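Local coordinates for mitochondrial RNA-binding protein 1 (Trypanosoma brucei, PDB 2GIA) that probably binds guide RNA as one partner of the MRP1/MRP2 complex, a matchmaker for RNA pairing in mitochondrial RNA editing, at residues Leu97-Ser102 / Tyr106-Lys111; Ile39-Gln44 / Glu121-Lys126; Val30-Lys35 / Glu136-Ser141. All blocks are in the same frame, centred on the assembly; numbering follows the deposited sequence.

Interaction 1: residues Leu97-Ser102 / Tyr106-Lys111; sequences LDFEKS and YHLHGK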
# COMPACT_ATOMS: atom_id res chain seq x y z
N LEU B 97 25.26 8.10 10.74
CA LEU B 97 25.02 7.42 9.48
C LEU B 97 24.27 8.27 8.50
O LEU B 97 23.34 8.99 8.88
CB LEU B 97 24.17 6.12 9.74
CG LEU B 97 24.82 4.92 10.42
CD1 LEU B 97 23.79 3.77 10.75
CD2 LEU B 97 25.89 4.42 9.47
N ASP B 98 24.67 8.18 7.24
CA ASP B 98 23.96 8.86 6.16
C ASP B 98 23.28 7.80 5.31
O ASP B 98 23.88 6.74 5.01
CB ASP B 98 24.93 9.60 5.20
CG ASP B 98 25.38 10.96 5.74
OD1 ASP B 98 24.96 11.32 6.85
OD2 ASP B 98 26.16 11.65 5.05
N PHE B 99 22.08 8.10 4.84
CA PHE B 99 21.40 7.19 3.92
C PHE B 99 21.12 8.04 2.66
O PHE B 99 20.49 9.12 2.76
CB PHE B 99 20.04 6.71 4.50
CG PHE B 99 19.28 5.80 3.58
CD1 PHE B 99 18.15 6.25 2.90
CD2 PHE B 99 19.67 4.44 3.44
CE1 PHE B 99 17.41 5.37 2.08
CE2 PHE B 99 18.95 3.54 2.62
CZ PHE B 99 17.80 3.99 1.93
N GLU B 100 21.55 7.56 1.49
CA GLU B 100 21.27 8.34 0.28
C GLU B 100 21.00 7.45 -0.92
O GLU B 100 21.36 6.26 -0.92
CB GLU B 100 22.44 9.28 -0.04
CG GLU B 100 23.79 8.63 -0.03
CD GLU B 100 24.90 9.70 0.02
OE1 GLU B 100 25.82 9.56 0.82
OE2 GLU B 100 24.86 10.69 -0.74
N LYS B 101 20.36 8.01 -1.93
CA LYS B 101 20.00 7.24 -3.13
C LYS B 101 21.09 7.41 -4.15
O LYS B 101 21.58 8.52 -4.35
CB LYS B 101 18.64 7.74 -3.69
CG LYS B 101 18.08 6.90 -4.88
CD LYS B 101 16.60 7.20 -5.08
CE LYS B 101 15.95 6.23 -6.08
NZ LYS B 101 14.50 6.51 -6.09
N SER B 102 21.54 6.30 -4.74
CA SER B 102 22.59 6.34 -5.75
C SER B 102 22.01 5.91 -7.11
O SER B 102 20.83 5.56 -7.20
CB SER B 102 23.71 5.39 -5.37
OG SER B 102 23.29 4.05 -5.51
N TYR B 106 20.89 2.14 -3.13
CA TYR B 106 20.97 2.97 -1.92
C TYR B 106 22.27 2.68 -1.18
O TYR B 106 22.80 1.57 -1.27
CB TYR B 106 19.76 2.71 -0.99
CG TYR B 106 18.46 3.11 -1.67
CD1 TYR B 106 17.99 4.43 -1.61
CD2 TYR B 106 17.73 2.18 -2.39
CE1 TYR B 106 16.80 4.82 -2.28
CE2 TYR B 106 16.52 2.57 -3.07
CZ TYR B 106 16.08 3.88 -3.01
OH TYR B 106 14.91 4.24 -3.64
N HIS B 107 22.75 3.67 -0.43
CA HIS B 107 24.03 3.52 0.27
C HIS B 107 23.80 4.02 1.69
O HIS B 107 23.35 5.15 1.89
CB HIS B 107 25.06 4.39 -0.46
CG HIS B 107 26.47 4.27 0.06
ND1 HIS B 107 27.47 5.14 -0.30
CD2 HIS B 107 27.03 3.35 0.88
CE1 HIS B 107 28.61 4.76 0.27
NE2 HIS B 107 28.37 3.68 0.99
N LEU B 108 24.11 3.18 2.67
CA LEU B 108 23.95 3.56 4.10
C LEU B 108 25.42 3.50 4.60
O LEU B 108 26.10 2.50 4.40
CB LEU B 108 23.09 2.53 4.85
CG LEU B 108 23.03 2.70 6.38
CD1 LEU B 108 22.29 4.01 6.74
CD2 LEU B 108 22.34 1.47 7.01
N HIS B 109 25.92 4.58 5.21
CA HIS B 109 27.34 4.59 5.58
C HIS B 109 27.67 5.61 6.65
O HIS B 109 26.98 6.62 6.80
CB HIS B 109 28.18 4.84 4.31
CG HIS B 109 27.87 6.15 3.62
ND1 HIS B 109 28.53 7.32 3.93
CD2 HIS B 109 26.93 6.48 2.71
CE1 HIS B 109 28.00 8.32 3.23
NE2 HIS B 109 27.03 7.84 2.48
N GLY B 110 28.72 5.31 7.42
CA GLY B 110 29.19 6.22 8.46
C GLY B 110 30.01 5.51 9.52
O GLY B 110 30.69 4.51 9.25
N LYS B 111 29.87 6.00 10.74
CA LYS B 111 30.62 5.46 11.87
C LYS B 111 29.70 4.68 12.81
O LYS B 111 28.65 5.17 13.18
CB LYS B 111 31.26 6.64 12.63
CG LYS B 111 32.34 7.36 11.77
CD LYS B 111 33.13 8.39 12.57
CE LYS B 111 34.32 8.93 11.74
NZ LYS B 111 35.26 7.84 11.27
O HOH W 1 24.48 2.32 -3.90

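Interaction 2: residues Ile39-Gln44 / Glu121-Lys126; sequences ISQYPQ and EDWSVK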
# COMPACT_ATOMS: atom_id res chain seq x y z
N ILE B 39 18.92 -2.41 11.96
CA ILE B 39 19.78 -2.79 10.85
C ILE B 39 21.00 -3.45 11.46
O ILE B 39 21.64 -2.87 12.32
CB ILE B 39 20.17 -1.53 10.05
CG1 ILE B 39 18.88 -0.89 9.48
CG2 ILE B 39 21.08 -1.94 8.88
CD1 ILE B 39 19.12 0.43 8.69
N SER B 40 21.30 -4.67 10.99
CA SER B 40 22.39 -5.48 11.52
C SER B 40 23.28 -6.04 10.44
O SER B 40 22.88 -6.18 9.28
CB SER B 40 21.80 -6.68 12.32
OG SER B 40 21.04 -6.19 13.39
N GLN B 41 24.53 -6.31 10.80
CA GLN B 41 25.38 -6.93 9.82
C GLN B 41 26.38 -7.83 10.54
O GLN B 41 26.92 -7.43 11.57
CB GLN B 41 26.16 -5.93 9.01
CG GLN B 41 26.83 -6.62 7.81
CD GLN B 41 27.66 -5.65 6.97
OE1 GLN B 41 28.75 -5.24 7.36
NE2 GLN B 41 27.12 -5.27 5.82
N TYR B 42 26.62 -9.01 9.98
CA TYR B 42 27.57 -9.98 10.56
C TYR B 42 28.69 -10.26 9.57
O TYR B 42 28.43 -10.52 8.42
CB TYR B 42 26.86 -11.30 10.82
CG TYR B 42 25.63 -11.19 11.69
CD1 TYR B 42 25.61 -11.75 12.94
CD2 TYR B 42 24.47 -10.53 11.24
CE1 TYR B 42 24.50 -11.70 13.76
CE2 TYR B 42 23.32 -10.47 12.07
CZ TYR B 42 23.36 -11.07 13.34
OH TYR B 42 22.29 -11.12 14.19
N PRO B 43 29.96 -10.19 10.02
CA PRO B 43 31.10 -10.46 9.12
C PRO B 43 31.10 -11.95 8.81
O PRO B 43 30.71 -12.77 9.67
CB PRO B 43 32.32 -10.11 9.98
CG PRO B 43 31.81 -9.27 11.09
CD PRO B 43 30.41 -9.77 11.36
N GLN B 44 31.52 -12.33 7.61
CA GLN B 44 31.60 -13.74 7.28
C GLN B 44 32.65 -14.35 8.22
O GLN B 44 33.61 -13.67 8.58
CB GLN B 44 32.06 -13.92 5.83
CG GLN B 44 32.33 -15.34 5.41
CD GLN B 44 32.55 -15.44 3.89
OE1 GLN B 44 32.05 -14.61 3.14
NE2 GLN B 44 33.30 -16.44 3.45
N GLU B 121 34.18 2.46 13.98
CA GLU B 121 34.81 2.14 12.71
C GLU B 121 33.99 2.66 11.53
O GLU B 121 32.78 2.91 11.66
CB GLU B 121 35.04 0.63 12.56
CG GLU B 121 33.85 -0.24 12.55
CD GLU B 121 34.25 -1.72 12.45
OE1 GLU B 121 34.64 -2.31 13.48
OE2 GLU B 121 34.20 -2.28 11.32
N ASP B 122 34.66 2.82 10.39
CA ASP B 122 33.99 3.30 9.19
C ASP B 122 33.27 2.11 8.60
O ASP B 122 33.83 1.02 8.48
CB ASP B 122 35.02 3.88 8.24
CG ASP B 122 35.72 5.11 8.86
OD1 ASP B 122 36.96 5.14 8.93
OD2 ASP B 122 35.01 6.03 9.32
N TRP B 123 32.01 2.31 8.24
CA TRP B 123 31.19 1.20 7.73
C TRP B 123 30.36 1.69 6.52
O TRP B 123 29.98 2.86 6.46
CB TRP B 123 30.26 0.76 8.84
CG TRP B 123 29.36 -0.42 8.47
CD1 TRP B 123 29.74 -1.68 8.09
CD2 TRP B 123 27.94 -0.43 8.51
NE1 TRP B 123 28.63 -2.48 7.89
CE2 TRP B 123 27.51 -1.73 8.15
CE3 TRP B 123 26.98 0.54 8.82
CZ2 TRP B 123 26.15 -2.08 8.08
CZ3 TRP B 123 25.63 0.19 8.75
CH2 TRP B 123 25.23 -1.11 8.39
N SER B 124 30.12 0.80 5.58
CA SER B 124 29.36 1.13 4.39
C SER B 124 28.62 -0.12 3.90
O SER B 124 29.23 -1.18 3.83
CB SER B 124 30.31 1.58 3.27
OG SER B 124 29.63 1.68 2.04
N VAL B 125 27.34 0.01 3.55
CA VAL B 125 26.61 -1.13 2.97
C VAL B 125 25.73 -0.55 1.85
O VAL B 125 25.19 0.58 1.99
CB VAL B 125 25.78 -1.91 4.02
CG1 VAL B 125 24.73 -1.01 4.64
CG2 VAL B 125 25.14 -3.15 3.37
N LYS B 126 25.59 -1.28 0.75
CA LYS B 126 24.83 -0.79 -0.40
C LYS B 126 23.72 -1.77 -0.69
O LYS B 126 23.87 -2.94 -0.41
CB LYS B 126 25.75 -0.69 -1.63
CG LYS B 126 26.83 0.43 -1.54
CD LYS B 126 27.62 0.48 -2.84
CE LYS B 126 28.78 1.44 -2.82
NZ LYS B 126 28.34 2.72 -2.25
O HOH W 2 28.81 -3.89 4.03

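Interaction 3: residues Val30-Lys35 / Glu136-Ser141; sequences VAVDGK and EHFLES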
# COMPACT_ATOMS: atom_id res chain seq x y z
N VAL B 30 17.85 -6.40 7.74
CA VAL B 30 17.04 -5.21 7.96
C VAL B 30 15.73 -5.75 8.54
O VAL B 30 15.07 -6.58 7.91
CB VAL B 30 16.76 -4.44 6.62
CG1 VAL B 30 15.88 -3.18 6.91
CG2 VAL B 30 18.10 -4.00 5.99
N ALA B 31 15.40 -5.32 9.77
CA ALA B 31 14.18 -5.77 10.43
C ALA B 31 13.46 -4.57 11.00
O ALA B 31 14.02 -3.45 11.10
CB ALA B 31 14.53 -6.74 11.62
N VAL B 32 12.22 -4.78 11.41
CA VAL B 32 11.49 -3.66 12.02
C VAL B 32 10.64 -4.19 13.18
O VAL B 32 10.00 -5.24 13.08
CB VAL B 32 10.59 -2.92 11.00
CG1 VAL B 32 9.40 -3.81 10.56
CG2 VAL B 32 10.03 -1.65 11.65
N ASP B 33 10.70 -3.48 14.29
CA ASP B 33 9.93 -3.81 15.49
C ASP B 33 8.95 -2.63 15.72
O ASP B 33 9.28 -1.66 16.39
CB ASP B 33 10.91 -3.94 16.66
CG ASP B 33 10.20 -4.37 17.96
OD1 ASP B 33 8.97 -4.59 17.94
OD2 ASP B 33 10.90 -4.51 18.98
N GLY B 34 7.75 -2.72 15.13
CA GLY B 34 6.76 -1.65 15.25
C GLY B 34 7.22 -0.40 14.50
O GLY B 34 7.23 -0.35 13.29
N LYS B 35 7.63 0.62 15.24
CA LYS B 35 8.08 1.86 14.64
C LYS B 35 9.59 1.89 14.42
O LYS B 35 10.09 2.77 13.72
CB LYS B 35 7.74 3.03 15.58
CG LYS B 35 6.24 3.20 15.86
CD LYS B 35 6.04 4.32 16.92
CE LYS B 35 4.56 4.76 17.09
NZ LYS B 35 4.50 5.94 18.08
N GLU B 136 13.37 -0.81 -0.80
CA GLU B 136 12.24 0.12 -0.97
C GLU B 136 10.92 -0.52 -0.50
O GLU B 136 10.16 0.12 0.25
CB GLU B 136 12.09 0.51 -2.46
CG GLU B 136 13.21 1.43 -3.00
CD GLU B 136 13.23 1.55 -4.53
OE1 GLU B 136 13.91 2.47 -5.03
OE2 GLU B 136 12.59 0.72 -5.24
N HIS B 137 10.63 -1.75 -0.96
CA HIS B 137 9.37 -2.38 -0.55
C HIS B 137 9.29 -2.60 0.96
O HIS B 137 8.23 -2.39 1.57
CB HIS B 137 9.19 -3.71 -1.28
CG HIS B 137 8.68 -3.54 -2.69
ND1 HIS B 137 7.39 -3.87 -3.06
CD2 HIS B 137 9.26 -3.00 -3.79
CE1 HIS B 137 7.20 -3.52 -4.32
NE2 HIS B 137 8.32 -2.99 -4.78
N PHE B 138 10.42 -2.99 1.56
CA PHE B 138 10.45 -3.24 3.00
C PHE B 138 10.19 -1.95 3.77
O PHE B 138 9.44 -1.93 4.73
CB PHE B 138 11.83 -3.82 3.43
CG PHE B 138 11.88 -4.25 4.87
CD1 PHE B 138 12.21 -3.33 5.89
CD2 PHE B 138 11.49 -5.54 5.23
CE1 PHE B 138 12.14 -3.69 7.27
CE2 PHE B 138 11.41 -5.93 6.60
CZ PHE B 138 11.74 -4.99 7.63
N LEU B 139 10.86 -0.87 3.37
CA LEU B 139 10.67 0.39 4.08
C LEU B 139 9.21 0.91 3.92
O LEU B 139 8.64 1.41 4.88
CB LEU B 139 11.66 1.44 3.56
CG LEU B 139 13.16 1.11 3.83
CD1 LEU B 139 14.05 2.12 3.05
CD2 LEU B 139 13.47 1.19 5.35
N GLU B 140 8.63 0.79 2.72
CA GLU B 140 7.26 1.31 2.54
C GLU B 140 6.30 0.44 3.36
O GLU B 140 5.35 0.93 3.99
CB GLU B 140 6.86 1.32 1.04
CG GLU B 140 7.77 2.25 0.25
CD GLU B 140 7.22 2.63 -1.11
OE1 GLU B 140 7.98 3.22 -1.93
OE2 GLU B 140 6.03 2.33 -1.37
N SER B 141 6.55 -0.84 3.36
CA SER B 141 5.71 -1.74 4.15
C SER B 141 5.84 -1.42 5.63
O SER B 141 4.84 -1.33 6.37
CB SER B 141 6.10 -3.22 3.94
OG SER B 141 5.70 -3.70 2.66

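Interaction 1: residues Leu97-Ser102 / Tyr106-Lys111
The imidazole of His109 takes Glu100 at its edge and Asp98 over a face. Glu100 OE1 lies in the ring plane and accepts from His109 NE2 at 2.7 Å, using the lone pair directed away from OE2; the N-H...O angle is 165°. In both residues the first torsion (Glu100 chi1 49°) places CG between the backbone N and carbonyl carbon, which turns the two groups toward each other. Carboxylate and ring are nearly coplanar, 21° apart. Asp98 CB sits 4.2 Å from the His109 ring centroid, a CH-pi contact, while its carboxylate turns to Arg89. His109 CD2 in turn covers a face of the His107 ring.

On the other side of the sheet, the Phe99 and Tyr106 rings are almost parallel but slid apart, with Phe99 CZ 3.6 Å from Tyr106 CD1. Leu108 CB meets the Phe99 edge, and the extended aliphatic chain of Lys101 runs alongside the phenol, CG to Tyr106 CE1 3.6 Å. Gly110 suits its corner because a CB there would point at Leu97, about 3.0 Å from Leu97 CA, and jam against His109 O.

Paired backbone bonds between Asp98 and His109, and between Glu100 and His107, make this an antiparallel hairpin. Strands 87-91 and 121-128 flank it, and helices 71-81 and 130-145 pack on the Phe99-Tyr106 face.

Interaction 2: residues Ile39-Gln44 / Glu121-Lys126
The strands that carry Gln41 and Trp123 cross steeply, at 104° between their chain directions, and their axes come no closer than 10.2 Å. Gln41 and Val125 have the nearest CA atoms, 9.1 Å apart, a separation that rules out backbone pairing and leaves the space between to side chains. Ile39 and Gln41 project from one strand, Trp123 and Val125 from the other, each with its CB directed toward the opposite strand.

The indole and the extended Gln41 side chain meet part-way across the gap. With CG anti to the backbone N (chi1 -179°), Trp123 reaches out edge first, and its NE1 donates to Gln41 OE1 at 2.8 Å. The N-H...O angle of 171° is almost straight and the oxygen lies in the indole plane. The donor, however, stands well above the amide plane instead of on a lone pair, and amide and ring planes are nearly perpendicular.

Such steep crossing of two antiparallel sheets, face against face, is orthogonal beta packing, and it builds the core of the Whirly-like fold of this family. A polar pair in that core has to be satisfied, and glutamine manages it with both ends of its amide. Gln41 NE2 donates at 2.8 Å to a water, which in turn donates to Ser124 O at 2.7 Å; Thr28 on strand 26-33 is a further partner of the same nitrogen.

Apolar groups fill in around this polar link. Ile39 CG2 meets another part of the indole edge, 4.3 Å from Trp123 CH2. Val125 is short enough to fit beside the amide, its CG2 3.8 Å from Gln41 NE2, and its CB lies over a face of the Trp123 ring toward the rim. Leu108 of strand 105-109 touches Ile39, Trp123 and Val125 alike.

Interaction 3: residues Val30-Lys35 / Glu136-Ser141
Phe138 is the residue through which the helix meets Val30, Ala31 and Val32. Its CG stands anti to the backbone N (chi1 -173°), which sends the ring straight out from the helix and brings its far end, CZ and the CE atoms, against the strand.

The ring is presented to the strand in two ways at once. One face receives the peptide oxygen of Val30, with Val30 O 3.7 Å from Phe138 CZ, while the backbone of Val32 lies at the edge, Val32 N 3.8 Å from the same CZ. Neither contact is a hydrogen bond; the flat ring simply fits where the strand backbone offers little bulk. Ala31 helps here, since its CB points away from the helix and its backbone, with CA 3.8 Å from Phe138 CZ, comes up to the ring.

One methyl of each valine touches the ring. Val30 and Phe138 reach past one another from opposing sides of the contact, and Val30 CG1, on the same side of the ring as Val30 O, rests 3.8 Å from Phe138 CE1. Val32 CG1 lies off the rim, 3.9 Å from Phe138 CZ. Beta-branched residues suit both places: they are at home in a strand, and their short branches touch the ring while the backbone between them stays in contact with it.

The surroundings are aromatic too. Phe13 of strand 12-17 meets Phe138 edge-to-face, and Phe190 of a neighbouring mitochondrial RNA-binding protein 2 chain meets it at an inclined angle and also packs on Val32.

Strand and helix run almost parallel, 5° between their directions, with axes 9.8 Å apart. This is helix 130-145 laid along a strand of the N-terminal sheet, as in the Whirly-like fold, and here it also forms part of the MRP1/MRP2 subunit interface.

In the fold
Interactions 1 and 2 share a sheet, since strands 105-109 and 121-128 are neighbours in it, and their centres lie about 11 Å apart. Two side-chain links join them: a probable hydrogen bond between His107 NE2 and Ser124 OG, 2.6 Å, and a salt bridge from Lys111 NZ to Asp122 OD2, 2.7 Å. Interaction 3 uses the other sheet, where strand 26-33 pairs with strand 36-43 of interaction 2. Its helix reaches interaction 1, about 17 Å away between centres, through a probable hydrogen bond of 2.5 Å between Tyr106 OH and Glu136 OE1. That same carboxylate oxygen also forms a salt bridge to Arg112 of a mitochondrial RNA-binding protein 2 chain, coupling hairpin, helix and partner subunit.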